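Local coordinates for protein inositol-1-monophosphatase (PDB 5ZHH) that probably hydrolyses the phosphate ester of myo-inositol monophosphates, releasing free inositol and inorganic phosphate, at residues Q5-I10 and R60-H65; E13-A18 and V104-L109; T158-D163 and N170-F175; F175-H180 and M261-L266; G228-Y233 and I245-G250. All coordinates share one frame; numbering follows the deposited sequence.

Contact 1. Residues Q5-I10 and R60-H65; sequences QTFLDI and RHFPQH
The CA atoms of Phe7 and Phe62 are 8.8 Å apart and those of Ile10 and His61 7.6 Å, which places helix 3-25 against the point where helix 44-61 gives way to a type I beta turn, Phe62 to His65. Phe7 directs its edge at the face of Phe62, an edge-to-face pair with centroids 5.2 Å apart and planes at 75°; the closest atoms are Phe7 CD1 and Phe62 CZ, at 3.5 Å. Ile10 CB lies 3.6 Å from Phe62 CE2. His65 turns its edge to the Phe7 face in an offset edge-to-face pair, completing an aromatic cluster. Ile10 CG1 stands beside the backbone N (chi1 -64°), and together with the bend at chi2 this brings CD1 over the His61 face, 3.5 Å from the centroid and 13° off the normal, a CH-pi contact. His61 NE2 is hydrogen-bonded to Asp9 OD2 of the second subunit. With an alanine at His61, Ile10 CD1 would probably lose its aromatic cover and that Asp9 one of its partners. Farther out, Phe7 on helix 3-25 packs on Val116 of strand 113-121, and His65, in the turn after helix 44-61, stacks on Tyr82 and hydrogen-bonds through ND1 to Trp84 NE1, both of strand 82-90.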
# COMPACT_ATOMS: atom_id res chain seq x y z
N GLN A 5 15.17 -23.58 5.60
CA GLN A 5 14.87 -22.54 4.62
C GLN A 5 13.93 -23.05 3.54
O GLN A 5 13.04 -22.32 3.08
CB GLN A 5 16.17 -22.02 4.01
CG GLN A 5 15.98 -20.84 3.07
CD GLN A 5 15.64 -19.57 3.81
OE1 GLN A 5 16.40 -19.12 4.67
NE2 GLN A 5 14.50 -18.97 3.48
N THR A 6 14.11 -24.30 3.11
CA THR A 6 13.19 -24.88 2.13
C THR A 6 11.78 -24.96 2.69
O THR A 6 10.81 -24.62 2.00
CB THR A 6 13.70 -26.27 1.73
OG1 THR A 6 14.93 -26.13 1.01
CG2 THR A 6 12.68 -26.99 0.84
N PHE A 7 11.64 -25.39 3.95
CA PHE A 7 10.32 -25.41 4.59
C PHE A 7 9.74 -24.01 4.67
O PHE A 7 8.56 -23.80 4.40
CB PHE A 7 10.42 -26.01 5.99
CG PHE A 7 10.88 -27.43 6.01
CD1 PHE A 7 10.56 -28.29 4.98
CD2 PHE A 7 11.64 -27.91 7.06
CE1 PHE A 7 10.98 -29.61 5.00
CE2 PHE A 7 12.06 -29.23 7.09
CZ PHE A 7 11.74 -30.08 6.05
N LEU A 8 10.58 -23.04 5.05
CA LEU A 8 10.12 -21.66 5.21
C LEU A 8 9.69 -21.05 3.88
O LEU A 8 8.71 -20.29 3.83
CB LEU A 8 11.22 -20.83 5.87
CG LEU A 8 10.94 -19.35 6.06
CD1 LEU A 8 9.74 -19.17 6.98
CD2 LEU A 8 12.17 -18.63 6.60
N ASP A 9 10.42 -21.35 2.80
CA ASP A 9 10.04 -20.86 1.48
C ASP A 9 8.64 -21.31 1.11
O ASP A 9 7.84 -20.53 0.57
CB ASP A 9 11.04 -21.34 0.42
CG ASP A 9 12.39 -20.67 0.53
OD1 ASP A 9 12.51 -19.63 1.21
OD2 ASP A 9 13.35 -21.19 -0.09
N ILE A 10 8.33 -22.59 1.34
CA ILE A 10 7.04 -23.13 0.92
C ILE A 10 5.92 -22.62 1.82
O ILE A 10 4.82 -22.30 1.36
CB ILE A 10 7.09 -24.67 0.89
CG1 ILE A 10 8.08 -25.14 -0.16
CG2 ILE A 10 5.71 -25.24 0.61
CD1 ILE A 10 7.88 -24.49 -1.49
N ARG A 60 1.71 -31.00 -1.80
CA ARG A 60 2.39 -31.18 -3.08
C ARG A 60 3.91 -31.09 -2.93
O ARG A 60 4.65 -31.84 -3.57
CB ARG A 60 1.90 -30.15 -4.11
CG ARG A 60 2.69 -30.14 -5.42
CD ARG A 60 1.97 -29.37 -6.52
NE ARG A 60 1.26 -28.20 -6.01
CZ ARG A 60 1.83 -27.03 -5.76
NH1 ARG A 60 3.13 -26.87 -5.99
NH2 ARG A 60 1.11 -26.02 -5.30
N HIS A 61 4.38 -30.17 -2.08
CA HIS A 61 5.82 -30.05 -1.88
C HIS A 61 6.35 -31.07 -0.88
O HIS A 61 7.47 -31.57 -1.05
CB HIS A 61 6.17 -28.64 -1.41
CG HIS A 61 6.04 -27.60 -2.48
ND1 HIS A 61 7.07 -27.28 -3.34
CD2 HIS A 61 5.00 -26.79 -2.82
CE1 HIS A 61 6.67 -26.34 -4.17
NE2 HIS A 61 5.42 -26.02 -3.88
N PHE A 62 5.56 -31.42 0.14
CA PHE A 62 6.00 -32.32 1.21
C PHE A 62 4.96 -33.43 1.39
O PHE A 62 4.27 -33.49 2.42
CB PHE A 62 6.21 -31.55 2.51
CG PHE A 62 7.07 -30.31 2.35
CD1 PHE A 62 8.40 -30.40 1.97
CD2 PHE A 62 6.54 -29.05 2.59
CE1 PHE A 62 9.18 -29.27 1.83
CE2 PHE A 62 7.31 -27.91 2.45
CZ PHE A 62 8.63 -28.02 2.06
N PRO A 63 4.87 -34.35 0.44
CA PRO A 63 3.82 -35.39 0.52
C PRO A 63 3.93 -36.31 1.72
O PRO A 63 2.92 -36.90 2.11
CB PRO A 63 3.99 -36.17 -0.80
CG PRO A 63 5.34 -35.83 -1.30
CD PRO A 63 5.71 -34.49 -0.76
N GLN A 64 5.12 -36.45 2.32
CA GLN A 64 5.32 -37.34 3.45
C GLN A 64 5.09 -36.67 4.80
O GLN A 64 5.15 -37.35 5.83
CB GLN A 64 6.72 -37.97 3.40
CG GLN A 64 6.81 -39.23 2.53
CD GLN A 64 6.32 -39.01 1.11
OE1 GLN A 64 6.91 -38.23 0.36
NE2 GLN A 64 5.25 -39.69 0.74
N HIS A 65 4.85 -35.37 4.83
CA HIS A 65 4.61 -34.69 6.10
C HIS A 65 3.17 -34.88 6.55
O HIS A 65 2.27 -35.14 5.74
CB HIS A 65 4.92 -33.19 5.98
CG HIS A 65 6.36 -32.88 5.74
ND1 HIS A 65 6.87 -31.60 5.85
CD2 HIS A 65 7.41 -33.67 5.40
CE1 HIS A 65 8.16 -31.62 5.59
NE2 HIS A 65 8.51 -32.86 5.31

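Contact 2. Residues E13-A18 and V104-L109; sequences EAALAA and VSIGLL
The helical bond from Ala18 N to Ala14 O, 3.0 Å, fixes the spacing of two of the residues that touch strand 104-109, since it holds the methyls of Ala14 and Ala18 one turn apart and both directed at the strand. No hydrogen bond crosses the contact. Ile106 and Val104, two residues apart on the strand, face the helix together. Ile106 has CG1 beside its backbone N (chi1 -60°) and an extended chain beyond (chi2 177°), which carries CD1 up to the helix surface. There Ile106 CD1 lies 3.7 Å from Ala14 CB and 3.9 Å from Ala15 CB, a terminal methyl seated between two small residues. Ile106 CD1 also comes within 3.5 Å of Ala15 N, so it reaches the helix backbone itself. Val104 forks instead: its CG1 and CG2 both approach Ala18 CB, the nearer being CG2 at 4.1 Å. Helix and strand segments run almost antiparallel, at 163°, with axes 8.6 Å apart; the alanines probably allow this spacing, as only a methyl stands out from the helix. The arrangement belongs to the layered alpha-beta-alpha-beta-alpha sandwich of the inositol monophosphatase family, in which helices 3-25 and 44-61 form an outer layer on the large sheet. Strand 103-110 is bonded through its backbone to strands 82-90 and 113-121. On the far side of the helix, Glu13 points away from the strand and its OE2 makes a salt bridge with Arg140 of the second subunit.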
# COMPACT_ATOMS: atom_id res chain seq x y z
N GLU A 13 4.95 -19.12 0.63
CA GLU A 13 4.09 -19.08 -0.55
C GLU A 13 2.69 -19.60 -0.22
O GLU A 13 1.69 -19.06 -0.72
CB GLU A 13 4.72 -19.89 -1.69
CG GLU A 13 3.83 -20.08 -2.93
CD GLU A 13 3.53 -18.80 -3.70
OE1 GLU A 13 4.16 -17.75 -3.43
OE2 GLU A 13 2.66 -18.84 -4.60
N ALA A 14 2.59 -20.60 0.65
CA ALA A 14 1.27 -21.07 1.07
C ALA A 14 0.51 -19.97 1.81
O ALA A 14 -0.69 -19.78 1.58
CB ALA A 14 1.40 -22.32 1.93
N ALA A 15 1.20 -19.23 2.67
CA ALA A 15 0.55 -18.16 3.42
C ALA A 15 0.11 -17.02 2.51
O ALA A 15 -0.99 -16.47 2.68
CB ALA A 15 1.51 -17.62 4.49
N LEU A 16 0.95 -16.65 1.54
CA LEU A 16 0.59 -15.57 0.62
C LEU A 16 -0.55 -15.97 -0.29
O LEU A 16 -1.45 -15.17 -0.56
CB LEU A 16 1.81 -15.14 -0.19
CG LEU A 16 2.92 -14.50 0.65
CD1 LEU A 16 4.13 -14.18 -0.23
CD2 LEU A 16 2.40 -13.24 1.34
N ALA A 17 -0.52 -17.22 -0.79
CA ALA A 17 -1.60 -17.68 -1.66
C ALA A 17 -2.92 -17.71 -0.91
O ALA A 17 -3.95 -17.27 -1.43
CB ALA A 17 -1.26 -19.05 -2.23
N ALA A 18 -2.90 -18.23 0.32
CA ALA A 18 -4.11 -18.29 1.13
C ALA A 18 -4.57 -16.90 1.53
O ALA A 18 -5.77 -16.62 1.56
CB ALA A 18 -3.87 -19.15 2.36
N VAL A 104 -3.47 -15.81 8.36
CA VAL A 104 -3.17 -17.22 8.13
C VAL A 104 -1.94 -17.55 8.96
O VAL A 104 -0.97 -16.77 8.97
CB VAL A 104 -2.93 -17.50 6.64
CG1 VAL A 104 -2.72 -18.99 6.38
CG2 VAL A 104 -4.08 -16.96 5.80
N SER A 105 -1.97 -18.67 9.68
CA SER A 105 -0.84 -19.10 10.50
C SER A 105 -0.42 -20.49 10.03
O SER A 105 -1.24 -21.41 10.01
CB SER A 105 -1.21 -19.12 11.99
OG SER A 105 -0.11 -19.52 12.80
N ILE A 106 0.85 -20.64 9.67
CA ILE A 106 1.40 -21.89 9.16
C ILE A 106 2.67 -22.20 9.94
O ILE A 106 3.70 -21.54 9.75
CB ILE A 106 1.70 -21.82 7.66
CG1 ILE A 106 0.41 -21.51 6.88
CG2 ILE A 106 2.32 -23.12 7.18
CD1 ILE A 106 0.63 -21.35 5.39
N GLY A 107 2.61 -23.21 10.81
CA GLY A 107 3.75 -23.58 11.62
C GLY A 107 4.13 -25.03 11.38
O GLY A 107 3.27 -25.87 11.07
N LEU A 108 5.41 -25.33 11.52
CA LEU A 108 5.91 -26.69 11.37
C LEU A 108 6.51 -27.14 12.69
O LEU A 108 7.41 -26.47 13.22
CB LEU A 108 6.94 -26.79 10.24
CG LEU A 108 7.63 -28.16 10.16
CD1 LEU A 108 6.61 -29.26 9.86
CD2 LEU A 108 8.74 -28.16 9.10
N LEU A 109 6.02 -28.26 13.20
CA LEU A 109 6.60 -28.94 14.35
C LEU A 109 7.53 -30.04 13.85
O LEU A 109 7.14 -30.88 13.03
CB LEU A 109 5.51 -29.56 15.24
CG LEU A 109 4.46 -28.65 15.89
CD1 LEU A 109 3.21 -29.45 16.23
CD2 LEU A 109 5.03 -28.00 17.15

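Contact 3. Residues T158-D163 and N170-F175; sequences TGFAYD and NNYAEF
Phe160 is met around its rim: Asn170 O, Asn171 O and Phe175 CD1 all lie near the ring plane. It belongs to an aromatic cluster with Tyr172 and Phe175 that packs the loop leaving strand 156-158 of the five-stranded sheet on the start of helix 172-181, where Asn170 OD1 accepts from Tyr172 N in an Asx turn. Phe160 points its edge at the Phe175 face in an offset edge-to-face pair, centroids 5.6 Å apart and planes at 67°. Tyr172 is set obliquely to Phe160, with CD1 3.6 Å from Phe160 CE1, and one of its faces carries Asn170 CG toward the rim. Phe175 stacks on Phe175 of the third subunit.

The direct polar link is the amide of Asn171, at the N-cap position but turned to segment 158-163 instead of capping. With CG anti to the backbone N (chi1 -159°), its ND2 donates to Thr158 OG1 at 2.9 Å, close to the amide plane but bent (139° at the hydrogen). The same nitrogen donates to Gly159 O at 3.0 Å, this acceptor tilted from the amide plane. Trp207 also bonds Asn171 OD1 through NE1 and Thr158 OG1 through its carbonyl. A water bridges the chains, accepting from Ala161 N at 2.9 Å and donating to Asn170 O at 2.9 Å.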
# COMPACT_ATOMS: atom_id res chain seq x y z
N THR A 158 -3.89 -10.12 25.68
CA THR A 158 -4.41 -11.42 26.10
C THR A 158 -5.69 -11.69 25.34
O THR A 158 -6.13 -10.89 24.50
CB THR A 158 -4.62 -11.49 27.63
OG1 THR A 158 -4.84 -12.86 28.01
CG2 THR A 158 -5.83 -10.67 28.07
N GLY A 159 -6.28 -12.86 25.59
CA GLY A 159 -7.52 -13.25 24.96
C GLY A 159 -8.37 -14.06 25.92
O GLY A 159 -7.96 -14.36 27.04
N PHE A 160 -9.57 -14.41 25.46
CA PHE A 160 -10.55 -15.09 26.29
C PHE A 160 -11.18 -16.20 25.47
O PHE A 160 -11.53 -16.00 24.30
CB PHE A 160 -11.59 -14.08 26.81
CG PHE A 160 -10.95 -12.93 27.55
CD1 PHE A 160 -10.65 -13.05 28.90
CD2 PHE A 160 -10.59 -11.78 26.88
CE1 PHE A 160 -10.03 -12.01 29.57
CE2 PHE A 160 -9.97 -10.73 27.55
CZ PHE A 160 -9.69 -10.85 28.90
N ALA A 161 -11.28 -17.39 26.07
CA ALA A 161 -11.61 -18.60 25.34
C ALA A 161 -13.12 -18.74 25.14
O ALA A 161 -13.93 -18.09 25.81
CB ALA A 161 -11.05 -19.82 26.07
N TYR A 162 -13.49 -19.61 24.20
CA TYR A 162 -14.90 -19.84 23.93
C TYR A 162 -15.61 -20.45 25.14
O TYR A 162 -16.82 -20.26 25.30
CB TYR A 162 -15.07 -20.74 22.71
CG TYR A 162 -14.66 -20.07 21.42
CD1 TYR A 162 -15.38 -19.00 20.90
CD2 TYR A 162 -13.54 -20.51 20.71
CE1 TYR A 162 -14.99 -18.38 19.71
CE2 TYR A 162 -13.15 -19.90 19.53
CZ TYR A 162 -13.87 -18.84 19.04
OH TYR A 162 -13.48 -18.24 17.86
N ASP A 163 -14.89 -21.16 26.00
CA ASP A 163 -15.49 -21.82 27.15
C ASP A 163 -15.60 -20.93 28.37
O ASP A 163 -15.90 -21.43 29.46
CB ASP A 163 -14.69 -23.09 27.50
CG ASP A 163 -13.31 -22.78 28.08
OD1 ASP A 163 -12.88 -21.61 28.07
OD2 ASP A 163 -12.66 -23.73 28.56
N ASN A 170 -11.69 -18.10 33.83
CA ASN A 170 -12.04 -17.52 32.54
C ASN A 170 -11.05 -16.48 32.03
O ASN A 170 -11.28 -15.90 30.97
CB ASN A 170 -13.44 -16.91 32.60
CG ASN A 170 -13.65 -16.04 33.82
OD1 ASN A 170 -12.75 -15.33 34.25
ND2 ASN A 170 -14.85 -16.11 34.40
N ASN A 171 -9.97 -16.22 32.78
CA ASN A 171 -8.89 -15.27 32.49
C ASN A 171 -9.29 -13.83 32.85
O ASN A 171 -8.49 -12.92 32.63
CB ASN A 171 -8.43 -15.30 31.02
CG ASN A 171 -7.03 -14.73 30.82
OD1 ASN A 171 -6.13 -14.99 31.61
ND2 ASN A 171 -6.86 -13.94 29.78
N TYR A 172 -10.50 -13.59 33.38
CA TYR A 172 -10.88 -12.22 33.74
C TYR A 172 -10.04 -11.69 34.88
O TYR A 172 -9.62 -10.52 34.87
CB TYR A 172 -12.35 -12.15 34.12
CG TYR A 172 -13.32 -12.47 33.02
CD1 TYR A 172 -12.91 -12.54 31.69
CD2 TYR A 172 -14.66 -12.69 33.30
CE1 TYR A 172 -13.79 -12.84 30.69
CE2 TYR A 172 -15.56 -12.98 32.30
CZ TYR A 172 -15.12 -13.05 30.99
OH TYR A 172 -16.00 -13.34 29.98
N ALA A 173 -9.82 -12.52 35.91
CA ALA A 173 -9.01 -12.08 37.05
C ALA A 173 -7.61 -11.69 36.61
O ALA A 173 -7.07 -10.67 37.06
CB ALA A 173 -8.95 -13.19 38.11
N GLU A 174 -7.00 -12.49 35.72
CA GLU A 174 -5.69 -12.14 35.17
C GLU A 174 -5.74 -10.81 34.42
O GLU A 174 -4.85 -9.97 34.57
CB GLU A 174 -5.20 -13.26 34.24
CG GLU A 174 -4.69 -14.52 34.93
CD GLU A 174 -5.79 -15.47 35.41
OE1 GLU A 174 -6.99 -15.16 35.24
OE2 GLU A 174 -5.45 -16.54 35.97
N PHE A 175 -6.77 -10.62 33.59
CA PHE A 175 -6.88 -9.38 32.81
C PHE A 175 -6.96 -8.17 33.73
O PHE A 175 -6.29 -7.16 33.51
CB PHE A 175 -8.11 -9.44 31.90
CG PHE A 175 -8.35 -8.18 31.13
CD1 PHE A 175 -7.71 -7.95 29.92
CD2 PHE A 175 -9.23 -7.21 31.62
CE1 PHE A 175 -7.93 -6.78 29.21
CE2 PHE A 175 -9.46 -6.04 30.91
CZ PHE A 175 -8.80 -5.83 29.71
O HOH W 1 -10.43 -17.66 28.86

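Contact 4. Residues F175-H180 and M261-L266; sequences FCHLTH and MQVPPL
His177 and Pro264 form the centre of this contact. Pro264 CD sits over one face of the imidazole, 3.6 Å from its centroid and 14° off the normal, a CH-pi contact in which the two side chains cross at about a right angle. Val263 CA comes obliquely to the same ring, 4.0 Å from His177 CD2. Gln262 O is close to His177 NE2, but the angle is too poor for a hydrogen bond; a water at the ring edge joins the groups instead, 3.2 Å from His177 NE2 and donating to Gln262 OE1 at 2.9 Å. The preceding residue, Cys176, touches Leu266 CD2 through SG at 4.0 Å. CG of His177, anti to the backbone N (chi1 -173°), carries the imidazole out toward the tail. A serine in place of His177 would probably leave Pro264 CD without the ring beneath it and break the water link to Gln262.

In the next shell, Val263 packs on Ala173 and Glu174, and Leu266 on Tyr172, so the tail follows the helix back toward its start. The helix itself is tied internally: Phe175 O accepts from Thr179 OG1 (2.7 Å) and Thr179 N on opposite faces of its plane. Arg164 and Arg165 of the third subunit hydrogen-bond to the carbonyls of Thr179 and His180, respectively. Overall this is the C-terminal segment after helix 253-261 laid against helix 172-181, with Pro264 over the His177 face.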
# COMPACT_ATOMS: atom_id res chain seq x y z
N PHE A 175 -6.77 -10.62 33.59
CA PHE A 175 -6.88 -9.38 32.81
C PHE A 175 -6.96 -8.17 33.73
O PHE A 175 -6.29 -7.16 33.51
CB PHE A 175 -8.11 -9.44 31.90
CG PHE A 175 -8.35 -8.18 31.13
CD1 PHE A 175 -7.71 -7.95 29.92
CD2 PHE A 175 -9.23 -7.21 31.62
CE1 PHE A 175 -7.93 -6.78 29.21
CE2 PHE A 175 -9.46 -6.04 30.91
CZ PHE A 175 -8.80 -5.83 29.71
N CYS A 176 -7.78 -8.25 34.79
CA CYS A 176 -7.89 -7.13 35.71
C CYS A 176 -6.59 -6.90 36.45
O CYS A 176 -6.14 -5.76 36.58
CB CYS A 176 -9.04 -7.37 36.69
SG CYS A 176 -10.66 -7.53 35.92
N HIS A 177 -5.96 -7.98 36.93
CA HIS A 177 -4.70 -7.87 37.66
C HIS A 177 -3.61 -7.21 36.81
O HIS A 177 -2.94 -6.27 37.24
CB HIS A 177 -4.27 -9.26 38.13
CG HIS A 177 -3.08 -9.28 39.04
ND1 HIS A 177 -2.92 -8.40 40.09
CD2 HIS A 177 -2.01 -10.11 39.09
CE1 HIS A 177 -1.79 -8.67 40.72
NE2 HIS A 177 -1.22 -9.71 40.13
N LEU A 178 -3.44 -7.68 35.57
CA LEU A 178 -2.38 -7.11 34.75
C LEU A 178 -2.73 -5.71 34.24
O LEU A 178 -1.83 -4.89 34.03
CB LEU A 178 -2.03 -8.03 33.59
CG LEU A 178 -0.93 -9.06 33.89
CD1 LEU A 178 0.28 -8.38 34.54
CD2 LEU A 178 -1.45 -10.19 34.77
N THR A 179 -4.00 -5.41 34.07
CA THR A 179 -4.40 -4.08 33.65
C THR A 179 -4.05 -3.06 34.73
O THR A 179 -3.80 -1.93 34.44
CB THR A 179 -5.88 -4.01 33.23
OG1 THR A 179 -6.11 -4.87 32.14
CG2 THR A 179 -6.28 -2.66 32.82
N HIS A 180 -4.03 -3.49 35.97
CA HIS A 180 -3.65 -2.64 37.07
C HIS A 180 -2.15 -2.46 37.18
O HIS A 180 -1.71 -1.44 37.52
CB HIS A 180 -4.13 -3.22 38.36
CG HIS A 180 -5.23 -2.44 38.98
ND1 HIS A 180 -5.33 -2.23 40.33
CD2 HIS A 180 -6.32 -1.87 38.44
CE1 HIS A 180 -6.41 -1.53 40.59
NE2 HIS A 180 -7.01 -1.28 39.45
N MET A 261 1.24 -15.95 38.82
CA MET A 261 1.22 -16.85 39.97
C MET A 261 0.57 -16.23 41.19
O MET A 261 0.39 -16.92 42.20
CB MET A 261 2.64 -17.28 40.35
CG MET A 261 3.37 -18.11 39.30
SD MET A 261 2.51 -19.64 38.91
CE MET A 261 1.53 -19.16 37.48
N GLN A 262 0.24 -14.95 41.14
CA GLN A 262 -0.27 -14.22 42.30
C GLN A 262 -1.53 -13.45 41.93
O GLN A 262 -1.73 -12.31 42.36
CB GLN A 262 0.80 -13.28 42.86
CG GLN A 262 2.11 -13.99 43.22
CD GLN A 262 3.18 -13.02 43.68
OE1 GLN A 262 3.15 -11.84 43.34
NE2 GLN A 262 4.15 -13.53 44.44
N VAL A 263 -2.39 -14.07 41.13
CA VAL A 263 -3.59 -13.40 40.65
C VAL A 263 -4.65 -13.42 41.74
O VAL A 263 -5.07 -14.50 42.17
CB VAL A 263 -4.11 -14.05 39.36
CG1 VAL A 263 -5.41 -13.39 38.92
CG2 VAL A 263 -3.06 -13.95 38.26
N PRO A 264 -5.13 -12.26 42.19
CA PRO A 264 -6.25 -12.25 43.13
C PRO A 264 -7.53 -12.66 42.43
O PRO A 264 -7.74 -12.28 41.27
CB PRO A 264 -6.32 -10.78 43.58
CG PRO A 264 -5.02 -10.17 43.17
CD PRO A 264 -4.64 -10.90 41.91
N PRO A 265 -8.40 -13.42 43.08
CA PRO A 265 -9.66 -13.79 42.43
C PRO A 265 -10.54 -12.55 42.28
O PRO A 265 -10.34 -11.53 42.94
CB PRO A 265 -10.28 -14.81 43.40
CG PRO A 265 -9.68 -14.50 44.71
CD PRO A 265 -8.33 -13.88 44.48
N LEU A 266 -11.50 -12.65 41.36
CA LEU A 266 -12.40 -11.52 41.14
C LEU A 266 -13.16 -11.16 42.41
O LEU A 266 -13.40 -9.98 42.69
CB LEU A 266 -13.37 -11.82 39.99
CG LEU A 266 -12.77 -11.76 38.58
CD1 LEU A 266 -13.83 -12.06 37.52
CD2 LEU A 266 -12.12 -10.41 38.32
O HOH W 2 1.54 -9.93 41.80

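Contact 5. Residues G228-Y233 and I245-G250; sequences GKVTAY and ILATNG
Lys229 and Thr248 open an antiparallel pairing of two strands consecutive in sequence, joined by a long connection, at the edge of the five-stranded sheet. By backbone bonds, Lys229 with Thr248 and Thr231 with Leu246 are hydrogen-bonded pairs: Lys229 N reaches Thr248 O at 2.9 Å with 163° at the hydrogen, and Leu246 N reaches Thr231 O at 2.8 Å with 150°; each pair has its reciprocal bond. Between them Val230 and Ala247 form the non-hydrogen-bonded pair, with a CA-H...O contact alongside, 3.2 Å from Val230 CA to Leu246 O.

By apolar contact, Val230 divides its branches: CG1 meets Ile245 CD1 at 3.7 Å, and CG2 faces Ala247 CB. This face lies against Val220 and Leu223 of helix 213-225. On the other face Leu246 lies beside Thr231, pointing the same way, and packs on Leu256 of helix 253-261. Past the strand end, the edge of the Tyr233 ring comes to Ile245 O, with CE1 3.4 Å away.

By side-chain polar bonds, Thr231 OG1 donates to Ala232 O at 2.7 Å, in the carbonyl plane and on a lone pair. His253 joins both threonines, its NE2 bonded to Thr231 OG1 and its ND1 to Thr248 OG1. That second hydroxyl also makes an ST turn, Thr248 OG1 accepting from Gly250 N at 3.0 Å with 160° at the hydrogen.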
# COMPACT_ATOMS: atom_id res chain seq x y z
N GLY A 228 12.65 -13.54 21.96
CA GLY A 228 11.71 -13.65 23.06
C GLY A 228 11.73 -15.01 23.74
O GLY A 228 12.58 -15.86 23.47
N LYS A 229 10.76 -15.21 24.64
CA LYS A 229 10.70 -16.40 25.47
C LYS A 229 9.26 -16.87 25.62
O LYS A 229 8.35 -16.06 25.82
CB LYS A 229 11.31 -16.12 26.85
CG LYS A 229 11.44 -17.31 27.75
CD LYS A 229 12.23 -16.96 29.01
CE LYS A 229 12.20 -18.09 30.02
NZ LYS A 229 13.11 -17.85 31.17
N VAL A 230 9.05 -18.19 25.53
CA VAL A 230 7.72 -18.79 25.58
C VAL A 230 7.74 -19.96 26.57
O VAL A 230 8.52 -20.90 26.40
CB VAL A 230 7.25 -19.27 24.20
CG1 VAL A 230 5.83 -19.81 24.29
CG2 VAL A 230 7.32 -18.15 23.19
N THR A 231 6.87 -19.90 27.58
CA THR A 231 6.79 -20.93 28.62
C THR A 231 5.34 -21.12 29.04
O THR A 231 4.42 -20.47 28.52
CB THR A 231 7.61 -20.56 29.86
OG1 THR A 231 7.02 -19.39 30.46
CG2 THR A 231 9.06 -20.25 29.50
N ALA A 232 5.13 -22.00 30.02
CA ALA A 232 3.88 -22.03 30.76
C ALA A 232 3.79 -20.80 31.67
O ALA A 232 4.73 -20.02 31.79
CB ALA A 232 3.76 -23.31 31.58
N TYR A 233 2.63 -20.64 32.32
CA TYR A 233 2.44 -19.48 33.19
C TYR A 233 3.49 -19.42 34.29
O TYR A 233 3.97 -18.34 34.65
CB TYR A 233 1.04 -19.49 33.81
CG TYR A 233 -0.12 -19.08 32.92
CD1 TYR A 233 -0.03 -19.10 31.52
CD2 TYR A 233 -1.32 -18.68 33.49
CE1 TYR A 233 -1.13 -18.73 30.73
CE2 TYR A 233 -2.41 -18.32 32.72
CZ TYR A 233 -2.32 -18.35 31.34
OH TYR A 233 -3.43 -17.98 30.61
N ILE A 245 -0.28 -20.48 27.44
CA ILE A 245 0.96 -19.96 26.87
C ILE A 245 1.30 -18.64 27.55
O ILE A 245 0.41 -17.81 27.82
CB ILE A 245 0.85 -19.81 25.34
CG1 ILE A 245 2.17 -19.28 24.77
CG2 ILE A 245 -0.32 -18.90 24.98
CD1 ILE A 245 2.30 -19.39 23.25
N LEU A 246 2.58 -18.45 27.85
CA LEU A 246 3.13 -17.18 28.31
C LEU A 246 4.27 -16.81 27.38
O LEU A 246 5.25 -17.56 27.28
CB LEU A 246 3.63 -17.28 29.76
CG LEU A 246 4.46 -16.10 30.27
CD1 LEU A 246 3.62 -14.83 30.25
CD2 LEU A 246 4.96 -16.38 31.69
N ALA A 247 4.15 -15.68 26.69
CA ALA A 247 5.07 -15.33 25.61
C ALA A 247 5.47 -13.87 25.72
O ALA A 247 4.61 -12.99 25.63
CB ALA A 247 4.43 -15.61 24.25
N THR A 248 6.76 -13.60 25.93
CA THR A 248 7.21 -12.24 26.24
C THR A 248 8.51 -11.93 25.51
O THR A 248 9.11 -12.79 24.85
CB THR A 248 7.44 -12.04 27.74
OG1 THR A 248 8.64 -12.71 28.13
CG2 THR A 248 6.25 -12.56 28.56
N ASN A 249 8.96 -10.68 25.68
CA ASN A 249 10.26 -10.25 25.18
C ASN A 249 11.42 -10.87 25.94
O ASN A 249 12.57 -10.64 25.56
CB ASN A 249 10.38 -8.72 25.24
CG ASN A 249 10.32 -8.15 26.66
OD1 ASN A 249 10.33 -8.89 27.65
ND2 ASN A 249 10.27 -6.82 26.76
N GLY A 250 11.17 -11.64 27.00
CA GLY A 250 12.27 -12.25 27.73
C GLY A 250 12.70 -11.45 28.94
O GLY A 250 13.13 -12.03 29.95

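Overall arrangement
Contacts 2, 3 and 5 are buried, while contacts 1 and 4 are partly so and lie on opposite sides of the chain's centre, their centres about 43 Å apart. Contacts 1 and 2 use helix 3-25 and touch through Phe7 CD2 and Leu108 CD2 at 3.6 Å; contacts 3 and 4 use helix 172-181 and share Phe175. The first pair reaches the second subunit and the second pair the third, whereas no other chain touches contact 5. Chemistry follows place: alanine methyls against branched aliphatic side chains in contact 2, backbone bonds within a sheet in contact 5, and aromatic or CH-pi packing beside subunit interfaces in contacts 1, 3 and 4, with an amide gripping Thr158 and Gly159 in contact 3.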